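Local coordinates for protein leucyl-trna synthetase (PDB 5FOC) that probably ligates leucine to its tRNA using ATP and, through the editing domain present here, deacylates wrongly charged tRNA, at residues I240-T245 and Y283-E288. The protein carries 2 engineered substitutions. Numbering follows the deposited sequence.
Sequences ILPMTT and YNLKEE
Pro242 packs its ring against the aromatic ring of Tyr283 in an off-centre CH-pi contact: Pro242 CG lies 4.2 Å from the centroid of the Tyr283 ring, 29° off the ring normal. The approach is displaced toward one side of the six-membered ring, where Pro242 CG comes within 3.7 Å of Tyr283 CE2. Pro242 CB lies near the phenol end, 4.0 Å from Tyr283 OH. The first bond of the Tyr283 side chain points at the strand, and a chi1 of -59°, with CG anti to the carbonyl carbon, carries the ring to Pro242. Pro143 touches both rings and Val224 also meets the tyrosine, adding to the buried apolar surroundings. Beside this pair, the side chains of Leu241 and Leu285 cross at about a right angle, with Leu241 CD2 3.8 Å from Leu285 CD2. The other methyl of Leu285 faces the proline more loosely, its CD1 4.4 Å from Pro242 CD. In the editing domain, the contact joins the end of strand 238-242, part of the mixed sheet, to the loop leaving helix 276-282. An inverse gamma turn centred on Asn284 separates the two inward-pointing residues of that loop; its Leu285 N to Tyr283 O bond is weak, at 2.8 Å. No hydrogen bond links the two segments, and apolar packing alone carries the junction. Leu241 also packs on Leu269 and Ile272 of helix 263-274, while Leu285 touches Cys280. The rest of the loop is looser and more open to solvent: Asn284 and Lys286 are exposed and make no contact with the strand, and Glu287 has a long, weak ion pair with Lys276.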
loop_
_atom_site.group_PDB
_atom_site.type_symbol
_atom_site.label_atom_id
_atom_site.label_comp_id
_atom_site.label_asym_id
_atom_site.label_seq_id
_atom_site.Cartn_x
_atom_site.Cartn_y
_atom_site.Cartn_z
ATOM N N ILE A 240 6.380 -2.671 6.397
ATOM C CA ILE A 240 6.466 -2.925 4.936
ATOM C C ILE A 240 7.301 -4.177 4.705
ATOM O O ILE A 240 8.474 -4.242 5.114
ATOM C CB ILE A 240 6.996 -1.746 4.148
ATOM C CG1 ILE A 240 6.043 -0.590 4.288
ATOM C CG2 ILE A 240 7.134 -2.109 2.659
ATOM C CD1 ILE A 240 6.417 0.710 3.631
ATOM N N LEU A 241 6.751 -5.152 3.957
ATOM C CA LEU A 241 7.425 -6.367 3.613
ATOM C C LEU A 241 7.508 -6.559 2.092
ATOM O O LEU A 241 6.655 -6.031 1.409
ATOM C CB LEU A 241 6.702 -7.566 4.198
ATOM C CG LEU A 241 6.535 -7.731 5.709
ATOM C CD1 LEU A 241 5.813 -9.029 5.991
ATOM C CD2 LEU A 241 7.897 -7.749 6.359
ATOM N N PRO A 242 8.513 -7.274 1.617
ATOM C CA PRO A 242 8.672 -7.465 0.166
ATOM C C PRO A 242 7.826 -8.603 -0.402
ATOM O O PRO A 242 7.807 -9.689 0.125
ATOM C CB PRO A 242 10.145 -7.766 0.025
ATOM C CG PRO A 242 10.469 -8.519 1.277
ATOM C CD PRO A 242 9.669 -7.832 2.359
ATOM N N MET A 243 7.149 -8.307 -1.532
ATOM C CA MET A 243 6.373 -9.314 -2.262
ATOM C C MET A 243 6.716 -9.115 -3.730
ATOM O O MET A 243 6.286 -8.140 -4.342
ATOM C CB MET A 243 4.903 -9.151 -1.970
ATOM C CG MET A 243 3.977 -10.105 -2.756
ATOM S SD MET A 243 2.211 -9.801 -2.470
ATOM C CE MET A 243 1.723 -11.160 -1.434
ATOM N N THR A 244 7.559 -10.012 -4.264
ATOM C CA THR A 244 8.069 -9.879 -5.646
ATOM C C THR A 244 7.046 -10.183 -6.706
ATOM O O THR A 244 7.314 -9.905 -7.867
ATOM C CB THR A 244 9.298 -10.766 -5.900
ATOM O OG1 THR A 244 8.969 -12.160 -5.696
ATOM C CG2 THR A 244 10.411 -10.328 -4.981
ATOM N N THR A 245 5.904 -10.749 -6.320
ATOM C CA THR A 245 4.846 -11.158 -7.297
ATOM C C THR A 245 3.890 -10.011 -7.577
ATOM O O THR A 245 3.040 -10.129 -8.445
ATOM C CB THR A 245 4.017 -12.317 -6.738
ATOM O OG1 THR A 245 3.624 -11.982 -5.380
ATOM C CG2 THR A 245 4.820 -13.568 -6.729
ATOM N N TYR A 283 17.287 -7.211 4.001
ATOM C CA TYR A 283 16.518 -5.974 4.201
ATOM C C TYR A 283 16.640 -5.435 5.606
ATOM O O TYR A 283 17.167 -6.103 6.522
ATOM C CB TYR A 283 15.042 -6.226 3.928
ATOM C CG TYR A 283 14.729 -6.728 2.518
ATOM C CD1 TYR A 283 14.694 -5.845 1.439
ATOM C CD2 TYR A 283 14.474 -8.076 2.277
ATOM C CE1 TYR A 283 14.410 -6.293 0.141
ATOM C CE2 TYR A 283 14.174 -8.546 0.967
ATOM C CZ TYR A 283 14.143 -7.648 -0.076
ATOM O OH TYR A 283 13.865 -8.079 -1.339
ATOM N N ASN A 284 16.129 -4.232 5.810
ATOM C CA ASN A 284 16.146 -3.643 7.157
ATOM C C ASN A 284 14.961 -4.210 7.939
ATOM O O ASN A 284 13.991 -3.473 8.251
ATOM C CB ASN A 284 16.105 -2.113 7.077
ATOM C CG ASN A 284 17.331 -1.516 6.389
ATOM O OD1 ASN A 284 17.202 -0.605 5.560
ATOM N ND2 ASN A 284 18.519 -2.018 6.717
ATOM N N LEU A 285 15.058 -5.524 8.237
ATOM C CA LEU A 285 14.036 -6.322 8.952
ATOM C C LEU A 285 14.664 -7.085 10.109
ATOM O O LEU A 285 15.761 -7.599 9.988
ATOM C CB LEU A 285 13.331 -7.352 8.029
ATOM C CG LEU A 285 12.320 -6.836 7.032
ATOM C CD1 LEU A 285 11.903 -7.998 6.129
ATOM C CD2 LEU A 285 11.123 -6.244 7.752
ATOM N N LYS A 286 13.927 -7.176 11.215
ATOM C CA LYS A 286 14.331 -7.977 12.365
ATOM C C LYS A 286 13.274 -9.003 12.667
ATOM O O LYS A 286 12.086 -8.726 12.467
ATOM C CB LYS A 286 14.600 -7.098 13.594
ATOM C CG LYS A 286 15.686 -6.045 13.372
ATOM C CD LYS A 286 15.373 -4.712 14.047
ATOM C CE LYS A 286 14.242 -3.953 13.354
ATOM N NZ LYS A 286 13.997 -2.626 13.989
ATOM N N GLU A 287 13.713 -10.173 13.149
ATOM C CA GLU A 287 12.844 -11.299 13.514
ATOM C C GLU A 287 11.615 -10.850 14.282
ATOM O O GLU A 287 10.525 -11.347 14.076
ATOM C CB GLU A 287 13.579 -12.280 14.460
ATOM C CG GLU A 287 14.689 -13.066 13.804
ATOM C CD GLU A 287 14.953 -14.418 14.441
ATOM O OE1 GLU A 287 14.493 -14.675 15.580
ATOM O OE2 GLU A 287 15.637 -15.227 13.783
ATOM N N GLU A 288 11.819 -9.953 15.238
ATOM C CA GLU A 288 10.718 -9.505 16.086
ATOM C C GLU A 288 9.620 -8.722 15.354
ATOM O O GLU A 288 8.527 -8.558 15.895
ATOM C CB GLU A 288 11.251 -8.685 17.259
ATOM C CG GLU A 288 12.018 -7.432 16.836
ATOM C CD GLU A 288 13.513 -7.551 17.099
ATOM O OE1 GLU A 288 14.124 -8.605 16.723
ATOM O OE2 GLU A 288 14.068 -6.572 17.656
#